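Local coordinates for saframycin Mx1 synthetase B (Legionella pneumophila subsp. pneumophila, PDB 3KXW), which is a multidomain AMP-binding enzyme of the ANL superfamily, in which a large N-terminal portion is followed by a smaller C-terminal domain, at residues A107-K115 against L172-P182. Sequence-based numbering, arbitrary orientation.
Sequences AQRIVTNSK and LQYTSGSTMHP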
loop_
_atom_site.group_PDB
_atom_site.type_symbol
_atom_site.label_atom_id
_atom_site.label_comp_id
_atom_site.label_asym_id
_atom_site.label_seq_id
_atom_site.Cartn_x
_atom_site.Cartn_y
_atom_site.Cartn_z
ATOM N N ALA A 107 -5.168 -15.505 4.476
ATOM C CA ALA A 107 -3.973 -16.314 4.715
ATOM C C ALA A 107 -4.150 -17.738 4.189
ATOM O O ALA A 107 -3.262 -18.278 3.546
ATOM C CB ALA A 107 -3.605 -16.322 6.216
ATOM N N GLN A 108 -5.291 -18.360 4.462
ATOM C CA GLN A 108 -5.517 -19.712 3.971
ATOM C C GLN A 108 -5.509 -19.776 2.440
ATOM O O GLN A 108 -5.001 -20.729 1.847
ATOM C CB GLN A 108 -6.849 -20.270 4.502
ATOM C CG GLN A 108 -7.245 -21.586 3.839
ATOM C CD GLN A 108 -6.324 -22.724 4.241
ATOM O OE1 GLN A 108 -5.520 -23.220 3.441
ATOM N NE2 GLN A 108 -6.414 -23.123 5.494
ATOM N N ARG A 109 -6.100 -18.779 1.788
ATOM C CA ARG A 109 -6.108 -18.782 0.325
ATOM C C ARG A 109 -4.698 -18.596 -0.224
ATOM O O ARG A 109 -4.360 -19.152 -1.251
ATOM C CB ARG A 109 -7.055 -17.713 -0.241
ATOM C CG ARG A 109 -8.528 -17.970 0.035
ATOM C CD ARG A 109 -9.386 -16.730 -0.244
ATOM N NE ARG A 109 -10.705 -16.909 0.354
ATOM C CZ ARG A 109 -11.663 -17.643 -0.197
ATOM N NH1 ARG A 109 -11.459 -18.218 -1.374
ATOM N NH2 ARG A 109 -12.833 -17.792 0.416
ATOM N N ILE A 110 -3.878 -17.821 0.477
ATOM C CA ILE A 110 -2.493 -17.610 0.061
ATOM C C ILE A 110 -1.658 -18.882 0.264
ATOM O O ILE A 110 -0.862 -19.276 -0.594
ATOM C CB ILE A 110 -1.890 -16.388 0.766
ATOM C CG1 ILE A 110 -2.441 -15.118 0.120
ATOM C CG2 ILE A 110 -0.364 -16.405 0.691
ATOM C CD1 ILE A 110 -2.025 -13.817 0.814
ATOM N N VAL A 111 -1.873 -19.555 1.383
ATOM C CA VAL A 111 -1.214 -20.838 1.591
ATOM C C VAL A 111 -1.585 -21.861 0.516
ATOM O O VAL A 111 -0.730 -22.562 0.000
ATOM C CB VAL A 111 -1.477 -21.400 3.017
ATOM C CG1 VAL A 111 -1.002 -22.882 3.139
ATOM C CG2 VAL A 111 -0.796 -20.519 4.043
ATOM N N THR A 112 -2.859 -21.939 0.170
ATOM C CA THR A 112 -3.277 -22.908 -0.835
ATOM C C THR A 112 -2.648 -22.606 -2.200
ATOM O O THR A 112 -2.251 -23.509 -2.918
ATOM C CB THR A 112 -4.795 -22.930 -0.937
ATOM O OG1 THR A 112 -5.335 -23.253 0.361
ATOM C CG2 THR A 112 -5.265 -23.967 -1.985
ATOM N N ASN A 113 -2.575 -21.325 -2.545
ATOM C CA ASN A 113 -2.013 -20.915 -3.823
ATOM C C ASN A 113 -0.492 -21.142 -3.879
ATOM O O ASN A 113 0.019 -21.769 -4.811
ATOM C CB ASN A 113 -2.385 -19.445 -4.109
ATOM C CG ASN A 113 -1.873 -18.947 -5.461
ATOM O OD1 ASN A 113 -2.100 -19.562 -6.508
ATOM N ND2 ASN A 113 -1.187 -17.825 -5.440
ATOM N N SER A 114 0.214 -20.655 -2.862
ATOM C CA SER A 114 1.675 -20.588 -2.903
ATOM C C SER A 114 2.376 -21.853 -2.399
ATOM O O SER A 114 3.559 -22.033 -2.663
ATOM C CB SER A 114 2.178 -19.380 -2.102
ATOM O OG SER A 114 1.921 -19.549 -0.725
ATOM N N LYS A 115 1.659 -22.685 -1.649
ATOM C CA LYS A 115 2.203 -23.947 -1.125
ATOM C C LYS A 115 3.614 -23.839 -0.512
ATOM O O LYS A 115 4.550 -24.520 -0.937
ATOM C CB LYS A 115 2.180 -25.021 -2.213
ATOM C CG LYS A 115 0.770 -25.287 -2.736
ATOM C CD LYS A 115 0.816 -25.965 -4.106
ATOM C CE LYS A 115 -0.528 -26.582 -4.510
ATOM N NZ LYS A 115 -1.651 -25.614 -4.512
ATOM N N LEU A 172 6.821 -13.168 -3.687
ATOM C CA LEU A 172 5.479 -12.960 -4.183
ATOM C C LEU A 172 4.869 -11.770 -3.478
ATOM O O LEU A 172 4.863 -11.727 -2.259
ATOM C CB LEU A 172 4.619 -14.182 -3.912
ATOM C CG LEU A 172 5.060 -15.487 -4.560
ATOM C CD1 LEU A 172 4.008 -16.590 -4.325
ATOM C CD2 LEU A 172 5.335 -15.305 -6.046
ATOM N N GLN A 173 4.359 -10.802 -4.224
ATOM C CA GLN A 173 3.577 -9.775 -3.563
ATOM C C GLN A 173 2.102 -9.899 -3.921
ATOM O O GLN A 173 1.709 -9.774 -5.084
ATOM C CB GLN A 173 4.127 -8.356 -3.792
ATOM C CG GLN A 173 4.369 -7.892 -5.207
ATOM C CD GLN A 173 4.836 -6.394 -5.267
ATOM O OE1 GLN A 173 4.780 -5.684 -4.259
ATOM N NE2 GLN A 173 5.310 -5.938 -6.435
ATOM N N TYR A 174 1.298 -10.178 -2.908
ATOM C CA TYR A 174 -0.134 -10.341 -3.110
ATOM C C TYR A 174 -0.843 -8.999 -3.128
ATOM O O TYR A 174 -0.612 -8.157 -2.261
ATOM C CB TYR A 174 -0.710 -11.280 -2.046
ATOM C CG TYR A 174 -0.427 -12.712 -2.390
ATOM C CD1 TYR A 174 -1.317 -13.439 -3.152
ATOM C CD2 TYR A 174 0.744 -13.327 -1.990
ATOM C CE1 TYR A 174 -1.064 -14.744 -3.490
ATOM C CE2 TYR A 174 1.009 -14.639 -2.324
ATOM C CZ TYR A 174 0.116 -15.337 -3.081
ATOM O OH TYR A 174 0.388 -16.645 -3.430
ATOM N N THR A 175 -1.685 -8.777 -4.132
ATOM C CA THR A 175 -2.324 -7.476 -4.280
ATOM C C THR A 175 -3.618 -7.464 -3.499
ATOM O O THR A 175 -4.095 -8.515 -3.067
ATOM C CB THR A 175 -2.652 -7.170 -5.741
ATOM O OG1 THR A 175 -3.557 -8.163 -6.236
ATOM C CG2 THR A 175 -1.393 -7.176 -6.584
ATOM N N SER A 176 -4.202 -6.286 -3.327
ATOM C CA SER A 176 -5.553 -6.220 -2.787
ATOM C C SER A 176 -6.517 -6.602 -3.903
ATOM O O SER A 176 -6.138 -6.720 -5.080
ATOM C CB SER A 176 -5.886 -4.819 -2.275
ATOM O OG SER A 176 -5.938 -3.897 -3.355
ATOM N N GLY A 177 -7.776 -6.767 -3.548
ATOM C CA GLY A 177 -8.730 -7.171 -4.535
ATOM C C GLY A 177 -8.484 -8.640 -4.759
ATOM O O GLY A 177 -7.680 -9.265 -4.057
ATOM N N SER A 178 -9.197 -9.190 -5.733
ATOM C CA SER A 178 -9.203 -10.616 -5.955
ATOM C C SER A 178 -9.225 -11.327 -4.610
ATOM O O SER A 178 -8.433 -12.230 -4.384
ATOM C CB SER A 178 -7.978 -11.039 -6.765
ATOM O OG SER A 178 -7.973 -10.420 -8.029
ATOM N N THR A 179 -10.134 -10.933 -3.718
ATOM C CA THR A 179 -10.162 -11.549 -2.393
ATOM C C THR A 179 -10.372 -13.056 -2.490
ATOM O O THR A 179 -9.865 -13.807 -1.652
ATOM C CB THR A 179 -11.232 -10.930 -1.481
ATOM O OG1 THR A 179 -12.496 -10.942 -2.154
ATOM C CG2 THR A 179 -10.871 -9.487 -1.158
HETATM N N MSE A 180 -11.082 -13.506 -3.525
HETATM C CA MSE A 180 -11.408 -14.934 -3.653
HETATM C C MSE A 180 -10.289 -15.795 -4.232
HETATM O O MSE A 180 -10.168 -16.969 -3.885
HETATM C CB MSE A 180 -12.715 -15.138 -4.429
HETATM C CG MSE A 180 -13.933 -14.450 -3.766
HETATM SE SE MSE A 180 -14.301 -15.069 -1.898
HETATM C CE MSE A 180 -14.639 -16.954 -2.320
ATOM N N HIS A 181 -9.477 -15.227 -5.120
ATOM C CA HIS A 181 -8.281 -15.922 -5.589
ATOM C C HIS A 181 -7.118 -14.935 -5.593
ATOM O O HIS A 181 -6.778 -14.380 -6.627
ATOM C CB HIS A 181 -8.493 -16.493 -6.992
ATOM C CG HIS A 181 -9.584 -17.516 -7.076
ATOM N ND1 HIS A 181 -9.415 -18.824 -6.669
ATOM C CD2 HIS A 181 -10.858 -17.425 -7.528
ATOM C CE1 HIS A 181 -10.539 -19.496 -6.860
ATOM N NE2 HIS A 181 -11.430 -18.671 -7.378
ATOM N N PRO A 182 -6.531 -14.686 -4.418
ATOM C CA PRO A 182 -5.530 -13.628 -4.291
ATOM C C PRO A 182 -4.438 -13.814 -5.328
ATOM O O PRO A 182 -3.996 -14.950 -5.561
ATOM C CB PRO A 182 -4.966 -13.840 -2.881
ATOM C CG PRO A 182 -6.102 -14.438 -2.125
ATOM C CD PRO A 182 -6.805 -15.347 -3.126
#
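Ile-110 lies flat over one face of the Tyr-174 ring, its CG1 3.8 Å from the ring centroid and only 10° off the normal, a CH-pi contact. Ile-110 CD1 runs on over the CB end of the ring, 3.7 Å from Tyr-174 CG, while Ile-110 CG2 lies towards CE2 and CZ of the tyrosine, so the branched side chain spans the ring lengthwise. The amide of Asn-113 meets the ring's edge at its hydroxyl end, the two planes turned 83° apart; the carbonyl carbon of Pro-182 is another edge neighbour. The second flat group, the Arg-109 guanidinium, has the selenium of Met-180, a selenomethionine, over one face and displaced towards the rim. Met-180 bends at chi2 and chi3 to bring CE within 3.4 Å of Arg-109 NH2. NH1 of Arg-109 gives a weak hydrogen bond to Met-180 O (3.1 Å, 128° at the hydrogen), but the firmer hold is a salt bridge from its NE to Asp-105. Extended from CG to NE, the Arg-109 chain lays CD 3.3 Å from Thr-179 O, a buried carbonyl oxygen without a polar partner in the model. Nearer the backbone, Arg-109 CB rests on Pro-182 CD at 3.7 Å. At the helix's far end Ser-114 turns OG back to Ile-110 O (2.8 Å, from above the carbonyl plane), leaving CB to touch Leu-172 CD1. Helix 101-114 thus backs the end of strand 169-174 and the Ser/Thr/Gly-rich loop after it, a signature of ANL enzymes; the Tyr-174 side chain is about 9 Å from the bound 5'-O-[(S)-(dodecanoyloxy)(hydroxy)phosphoryl]adenosine. Strand 184-188 pairs antiparallel with 169-174, and Val-93 of strand 91-95 touches both Ile-110 and Tyr-174.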